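Local coordinates for putative cell invasion protein with MAC/Perforin domain (Bacteroides thetaiotaomicron VPI-5482, PDB 3KK7) that is a putative cell invasion protein of the membrane-attack complex/perforin family, whose activity is not established, at residues 201-204 against 205-208; 367-370 against 371-375; 343-346 against 347-350. One frame throughout, in Å; residues are numbered along the deposited sequence.

Contact 1 (201-204 against 205-208); sequences MVEL and MQSY
L204 and Y208 meet one turn apart on the buried side of the short helix 201-208, and their contact is the snug half of this local arrangement. The leucine sends its CD2 methyl to 4.1 Å from CD1 of the Y208 ring, while L204 O lies at the edge of that ring and close to its plane. The same carbonyl accepts the amide of Y208, L204 O to Y208 N 2.9 Å, in a nearly straight bond (170° at the hydrogen). A second apolar pair, buried M201 and partly exposed M205, both selenomethionines, follows the helix: M201 CG touches M205 SE at 4.0 Å. With CG beside the backbone N (chi1 -66°) the M205 chain runs back past M201 O and brings SE to M201; the bend at chi3 only turns the terminal methyl. Backbone bonds from the amides of M205, Q206 and S207 to the carbonyls of M201, V202 and E203 make the helix regular over this span.

The solvent side is looser. Q206, an exposed residue, stretches back along the helix until its OE1 lies 3.5 Å from V202 CG1, and its NE2 passes the aliphatic part of E203, with CG at 4.0 Å.

Around this helix, 190-198 packs against L204 and Y208 through F192 and A195, with the F192 and Y208 rings edge-to-face. Helix 353-363 covers M201 and M205 with Y359, and Y208 O accepts a bond from S59 OG of strand 58-60, in the antiparallel sheet.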
loop_
_atom_site.group_PDB
_atom_site.type_symbol
_atom_site.label_atom_id
_atom_site.label_comp_id
_atom_site.label_asym_id
_atom_site.label_seq_id
_atom_site.Cartn_x
_atom_site.Cartn_y
_atom_site.Cartn_z
HETATM N N MSE A 201 -2.076 3.635 9.371
HETATM C CA MSE A 201 -1.767 3.106 8.065
HETATM C C MSE A 201 -3.059 2.709 7.310
HETATM O O MSE A 201 -3.169 2.902 6.072
HETATM C CB MSE A 201 -0.806 1.921 8.216
HETATM C CG MSE A 201 -0.386 1.252 6.894
HETATM SE SE MSE A 201 0.506 2.483 5.669
HETATM C CE MSE A 201 1.946 3.038 6.887
ATOM N N VAL A 202 -4.017 2.133 8.047
ATOM C CA VAL A 202 -5.298 1.775 7.481
ATOM C C VAL A 202 -5.939 2.993 6.803
ATOM O O VAL A 202 -6.361 2.913 5.647
ATOM C CB VAL A 202 -6.268 1.165 8.541
ATOM C CG1 VAL A 202 -7.748 1.266 8.081
ATOM C CG2 VAL A 202 -5.876 -0.303 8.861
ATOM N N GLU A 203 -5.987 4.109 7.536
ATOM C CA GLU A 203 -6.580 5.365 7.050
ATOM C C GLU A 203 -5.810 5.951 5.856
ATOM O O GLU A 203 -6.407 6.414 4.874
ATOM C CB GLU A 203 -6.678 6.380 8.203
ATOM C CG GLU A 203 -7.965 6.222 9.077
ATOM C CD GLU A 203 -7.862 6.806 10.503
ATOM O OE1 GLU A 203 -6.829 7.427 10.859
ATOM O OE2 GLU A 203 -8.832 6.625 11.282
ATOM N N LEU A 204 -4.481 5.901 5.939
ATOM C CA LEU A 204 -3.618 6.375 4.884
ATOM C C LEU A 204 -3.904 5.574 3.617
ATOM O O LEU A 204 -4.020 6.152 2.536
ATOM C CB LEU A 204 -2.141 6.274 5.320
ATOM C CG LEU A 204 -0.991 6.827 4.436
ATOM C CD1 LEU A 204 0.330 6.894 5.227
ATOM C CD2 LEU A 204 -0.817 6.022 3.133
HETATM N N MSE A 205 -4.071 4.262 3.724
HETATM C CA MSE A 205 -4.333 3.476 2.498
HETATM C C MSE A 205 -5.722 3.734 1.945
HETATM O O MSE A 205 -5.930 3.665 0.740
HETATM C CB MSE A 205 -4.083 1.981 2.682
HETATM C CG MSE A 205 -2.633 1.684 2.931
HETATM SE SE MSE A 205 -2.241 -0.089 3.644
HETATM C CE MSE A 205 -2.538 -1.157 2.005
ATOM N N GLN A 206 -6.665 4.046 2.811
ATOM C CA GLN A 206 -8.023 4.353 2.344
ATOM C C GLN A 206 -8.036 5.613 1.493
ATOM O O GLN A 206 -8.714 5.696 0.486
ATOM C CB GLN A 206 -8.950 4.604 3.506
ATOM C CG GLN A 206 -9.237 3.425 4.334
ATOM C CD GLN A 206 -9.977 3.785 5.638
ATOM O OE1 GLN A 206 -10.400 2.872 6.364
ATOM N NE2 GLN A 206 -10.128 5.099 5.948
ATOM N N SER A 207 -7.273 6.598 1.920
ATOM C CA SER A 207 -7.230 7.854 1.242
ATOM C C SER A 207 -6.314 7.835 -0.009
ATOM O O SER A 207 -6.738 8.287 -1.083
ATOM C CB SER A 207 -6.791 8.919 2.236
ATOM O OG SER A 207 -6.516 10.077 1.508
ATOM N N TYR A 208 -5.080 7.323 0.132
ATOM C CA TYR A 208 -4.106 7.305 -0.961
ATOM C C TYR A 208 -4.235 6.122 -1.936
ATOM O O TYR A 208 -3.955 6.276 -3.123
ATOM C CB TYR A 208 -2.674 7.310 -0.407
ATOM C CG TYR A 208 -2.229 8.672 0.023
ATOM C CD1 TYR A 208 -2.596 9.174 1.253
ATOM C CD2 TYR A 208 -1.496 9.491 -0.827
ATOM C CE1 TYR A 208 -2.213 10.448 1.656
ATOM C CE2 TYR A 208 -1.109 10.770 -0.430
ATOM C CZ TYR A 208 -1.478 11.229 0.806
ATOM O OH TYR A 208 -1.123 12.460 1.221
#

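Contact 2 (367-370 against 371-375); sequences QYQE and SLEEP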
loop_
_atom_site.group_PDB
_atom_site.type_symbol
_atom_site.label_atom_id
_atom_site.label_comp_id
_atom_site.label_asym_id
_atom_site.label_seq_id
_atom_site.Cartn_x
_atom_site.Cartn_y
_atom_site.Cartn_z
ATOM N N GLN A 367 -2.783 -7.673 9.580
ATOM C CA GLN A 367 -3.018 -6.740 10.660
ATOM C C GLN A 367 -3.965 -5.675 10.190
ATOM O O GLN A 367 -3.970 -5.326 9.030
ATOM C CB GLN A 367 -1.713 -6.045 11.048
ATOM C CG GLN A 367 -0.623 -6.952 11.575
ATOM C CD GLN A 367 -0.905 -7.448 12.970
ATOM O OE1 GLN A 367 -1.401 -6.700 13.822
ATOM N NE2 GLN A 367 -0.579 -8.715 13.225
ATOM N N TYR A 368 -4.755 -5.128 11.095
ATOM C CA TYR A 368 -5.649 -4.042 10.750
ATOM C C TYR A 368 -6.014 -3.298 12.030
ATOM O O TYR A 368 -6.781 -3.803 12.842
ATOM C CB TYR A 368 -6.887 -4.606 10.048
ATOM C CG TYR A 368 -7.841 -3.585 9.525
ATOM C CD1 TYR A 368 -7.935 -3.307 8.169
ATOM C CD2 TYR A 368 -8.705 -2.927 10.378
ATOM C CE1 TYR A 368 -8.868 -2.337 7.670
ATOM C CE2 TYR A 368 -9.612 -1.988 9.904
ATOM C CZ TYR A 368 -9.690 -1.685 8.560
ATOM O OH TYR A 368 -10.597 -0.729 8.156
ATOM N N GLN A 369 -5.427 -2.129 12.232
ATOM C CA GLN A 369 -5.810 -1.237 13.299
ATOM C C GLN A 369 -6.540 -0.062 12.638
ATOM O O GLN A 369 -5.912 0.691 11.869
ATOM C CB GLN A 369 -4.581 -0.759 14.067
ATOM C CG GLN A 369 -4.963 0.235 15.154
ATOM C CD GLN A 369 -3.953 0.373 16.258
ATOM O OE1 GLN A 369 -3.665 -0.590 16.972
ATOM N NE2 GLN A 369 -3.445 1.579 16.446
ATOM N N GLU A 370 -7.849 0.080 12.914
ATOM C CA GLU A 370 -8.664 1.110 12.258
ATOM C C GLU A 370 -8.034 2.502 12.491
ATOM O O GLU A 370 -7.872 3.279 11.538
ATOM C CB GLU A 370 -10.148 1.064 12.718
ATOM C CG GLU A 370 -10.881 -0.332 12.678
ATOM C CD GLU A 370 -11.996 -0.486 11.593
ATOM O OE1 GLU A 370 -11.820 -0.092 10.421
ATOM O OE2 GLU A 370 -13.062 -1.040 11.913
ATOM N N SER A 371 -7.646 2.794 13.730
ATOM C CA SER A 371 -7.121 4.131 14.067
ATOM C C SER A 371 -6.094 4.159 15.178
ATOM O O SER A 371 -6.001 3.238 15.972
ATOM C CB SER A 371 -8.277 5.033 14.477
ATOM O OG SER A 371 -9.150 4.296 15.291
ATOM N N LEU A 372 -5.349 5.263 15.240
ATOM C CA LEU A 372 -4.271 5.401 16.195
ATOM C C LEU A 372 -4.845 5.322 17.609
ATOM O O LEU A 372 -6.001 5.643 17.813
ATOM C CB LEU A 372 -3.472 6.687 15.931
ATOM C CG LEU A 372 -2.782 6.769 14.554
ATOM C CD1 LEU A 372 -1.946 7.999 14.463
ATOM C CD2 LEU A 372 -1.909 5.533 14.187
ATOM N N GLU A 373 -4.046 4.841 18.560
ATOM C CA GLU A 373 -4.517 4.522 19.912
ATOM C C GLU A 373 -3.528 4.967 21.007
ATOM O O GLU A 373 -2.471 5.516 20.710
ATOM C CB GLU A 373 -4.787 3.023 20.016
ATOM C CG GLU A 373 -5.969 2.538 19.193
ATOM C CD GLU A 373 -6.129 0.992 19.182
ATOM O OE1 GLU A 373 -5.651 0.292 20.116
ATOM O OE2 GLU A 373 -6.734 0.470 18.211
ATOM N N GLU A 374 -3.900 4.754 22.272
ATOM C CA GLU A 374 -3.061 5.155 23.402
ATOM C C GLU A 374 -1.834 4.267 23.449
ATOM O O GLU A 374 -1.960 3.045 23.427
ATOM C CB GLU A 374 -3.813 5.016 24.739
ATOM C CG GLU A 374 -2.997 5.428 26.012
ATOM C CD GLU A 374 -3.759 5.220 27.335
ATOM O OE1 GLU A 374 -4.992 5.009 27.294
ATOM O OE2 GLU A 374 -3.108 5.266 28.408
ATOM N N PRO A 375 -0.643 4.875 23.504
ATOM C CA PRO A 375 0.551 4.081 23.751
ATOM C C PRO A 375 0.764 3.737 25.240
ATOM O O PRO A 375 0.187 4.361 26.119
ATOM C CB PRO A 375 1.672 4.963 23.217
ATOM C CG PRO A 375 1.150 6.304 23.264
ATOM C CD PRO A 375 -0.310 6.243 23.089
HETATM O O HOH W 1 -2.981 -0.484 20.166
#
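Q369 and E373 come at each other from opposite directions, and their flat ends stack: the amide and carboxylate planes are only 13° apart, with Q369 CD 3.4 Å from E373 OE2. Q369 has CG anti to its own nitrogen (chi1 177°) and an extended chain beyond it, which carries the amide forward along the loop to the glutamate. The two oxygens Q369 OE1 and E373 OE2 are both acceptors and sit 3.5 Å apart, so the stack itself supplies no hydrogen bond between them.

Water supplies the polar link instead. A single molecule donates to Q369 OE1 at 3.3 Å and to E373 OE1 at 2.8 Å, closing a bridge between the two side chains. Through it the amide oxygen and the carboxylate, which would probably repel each other slightly, share one donor.

Among direct polar approaches, Q369 NE2 lies 3.1 Å from S371 O; its weak hydrogen bond goes to R403 O. Within 367-370, in the conformer given for E370, one of two, Y368 OH bonds to E370 OE1 at 2.7 Å, meeting the carboxylate from above its plane, 37° out of it. This bond skips over Q369 and joins two exposed side chains, but with E370 in two conformers the link may not be constant.

The loop runs from helix 353-363 to strand 376-386. At its start Q367 lies on R358 and D361 of that helix, and Y368 and S371 rest against V202 and E203 of helix 201-208. Farther on, the backbone of E373 pairs with R403, in the loop between strands 392-401 and 407-411, and E374 makes a salt bridge with R33.

Contact 3 (343-346 against 347-350); sequences LYPI and SDFI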
loop_
_atom_site.group_PDB
_atom_site.type_symbol
_atom_site.label_atom_id
_atom_site.label_comp_id
_atom_site.label_asym_id
_atom_site.label_seq_id
_atom_site.Cartn_x
_atom_site.Cartn_y
_atom_site.Cartn_z
ATOM N N LEU A 343 4.293 -0.270 -10.499
ATOM C CA LEU A 343 3.687 0.030 -9.193
ATOM C C LEU A 343 4.591 -0.484 -8.076
ATOM O O LEU A 343 4.918 -1.653 -8.032
ATOM C CB LEU A 343 2.291 -0.598 -9.039
ATOM C CG LEU A 343 1.138 -0.112 -9.911
ATOM C CD1 LEU A 343 -0.098 -0.981 -9.653
ATOM C CD2 LEU A 343 0.847 1.350 -9.655
ATOM N N TYR A 344 4.960 0.403 -7.164
ATOM C CA TYR A 344 5.827 0.082 -6.043
ATOM C C TYR A 344 5.053 0.203 -4.759
ATOM O O TYR A 344 4.220 1.082 -4.623
ATOM C CB TYR A 344 7.020 1.051 -6.016
ATOM C CG TYR A 344 8.223 0.501 -6.742
ATOM C CD1 TYR A 344 8.136 0.149 -8.083
ATOM C CD2 TYR A 344 9.439 0.295 -6.077
ATOM C CE1 TYR A 344 9.213 -0.383 -8.744
ATOM C CE2 TYR A 344 10.541 -0.243 -6.746
ATOM C CZ TYR A 344 10.408 -0.577 -8.069
ATOM O OH TYR A 344 11.452 -1.090 -8.756
ATOM N N PRO A 345 5.319 -0.672 -3.801
ATOM C CA PRO A 345 4.634 -0.531 -2.555
ATOM C C PRO A 345 4.960 0.781 -1.877
ATOM O O PRO A 345 6.081 1.252 -1.973
ATOM C CB PRO A 345 5.230 -1.662 -1.713
ATOM C CG PRO A 345 6.586 -1.846 -2.236
ATOM C CD PRO A 345 6.393 -1.674 -3.710
ATOM N N ILE A 346 3.998 1.340 -1.161
ATOM C CA ILE A 346 4.227 2.554 -0.354
ATOM C C ILE A 346 5.389 2.335 0.597
ATOM O O ILE A 346 6.133 3.263 0.895
ATOM C CB ILE A 346 2.943 2.957 0.426
ATOM C CG1 ILE A 346 1.871 3.403 -0.562
ATOM C CG2 ILE A 346 3.174 4.096 1.387
ATOM C CD1 ILE A 346 0.522 3.577 0.063
ATOM N N SER A 347 5.576 1.099 1.049
ATOM C CA SER A 347 6.661 0.803 2.002
ATOM C C SER A 347 8.051 1.099 1.455
ATOM O O SER A 347 8.972 1.377 2.225
ATOM C CB SER A 347 6.589 -0.628 2.520
ATOM O OG SER A 347 6.612 -1.545 1.470
ATOM N N ASP A 348 8.212 1.062 0.138
ATOM C CA ASP A 348 9.485 1.474 -0.468
ATOM C C ASP A 348 9.774 2.957 -0.372
ATOM O O ASP A 348 10.903 3.345 -0.578
ATOM C CB ASP A 348 9.579 1.023 -1.928
ATOM C CG ASP A 348 10.027 -0.424 -2.052
ATOM O OD1 ASP A 348 10.585 -0.961 -1.064
ATOM O OD2 ASP A 348 9.829 -1.030 -3.136
ATOM N N PHE A 349 8.776 3.777 -0.042
ATOM C CA PHE A 349 8.945 5.234 0.021
ATOM C C PHE A 349 9.028 5.845 1.413
ATOM O O PHE A 349 8.958 7.057 1.549
ATOM C CB PHE A 349 7.837 5.896 -0.806
ATOM C CG PHE A 349 7.992 5.618 -2.252
ATOM C CD1 PHE A 349 7.615 4.405 -2.768
ATOM C CD2 PHE A 349 8.618 6.526 -3.077
ATOM C CE1 PHE A 349 7.822 4.124 -4.076
ATOM C CE2 PHE A 349 8.839 6.234 -4.401
ATOM C CZ PHE A 349 8.443 5.043 -4.903
ATOM N N ILE A 350 9.204 5.007 2.433
ATOM C CA ILE A 350 9.289 5.457 3.824
ATOM C C ILE A 350 10.446 4.775 4.513
ATOM O O ILE A 350 10.851 3.684 4.118
ATOM C CB ILE A 350 7.956 5.237 4.591
ATOM C CG1 ILE A 350 7.501 3.788 4.542
ATOM C CG2 ILE A 350 6.845 6.086 4.006
ATOM C CD1 ILE A 350 6.196 3.580 5.235
#
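Y344 and D348 meet at a slant across the turn that ends strand 343-345, the tyrosine ring and the carboxylate planes 51° apart. D348 OD2 comes obliquely to the ring, 3.2 Å from Y344 CD2, and the same oxygen lies 3.5 Å from P345 CG, so it rests in the angle between the tyrosine and the proline. F349 presents its edge to the strand: in the plane of its ring CE1 touches Y344 CB at 3.7 Å, and P345 O also lies at that edge. S347 approaches the same proline: its OG, set between the backbone nitrogen and carbonyl carbon (chi1 56°), lies 3.5 Å from P345 CB.

Two backbone bonds shape the turn, D348 N to P345 O at 3.0 Å and F349 N to I346 O at 2.9 Å. Both donors stand above the carbonyl planes, and their i to i+3 spacing matches the 3-10 conformation here. An alanine in place of P345 lacks the ring carbon CG that D348 OD2 and S347 OG both touch, and would probably leave the aspartate's carboxylate freer to turn between Y344 and K125.

D348 OD2 also forms a salt bridge with K125, and S347 OG a weak hydrogen bond with N360. The chemistry is thus mixed: the lysine probably offsets the aspartate's charge in this largely buried turn, while the proline and the two aromatic side chains provide its apolar lining.

Overall arrangement
In space contact 1 lies between the other two. Its centre lies 12 Å from that of contact 2 and 13 Å from that of contact 3, whereas contacts 2 and 3 are 21 Å apart between centres and about 12 Å at their nearest atoms. Helix 201-208 meets the loop of contact 2 where V202 CG2 packs 3.2 Å from Q369 O, and meets the turn of contact 3 more lightly, L204 CD2 to I346 CD1 at 4.1 Å. Helix 353-363, which follows contact 3 and precedes contact 2 in the chain, touches residues of all three. Contact 3 is buried, contact 1 partly so and contact 2 at the surface, all within the MACPF region.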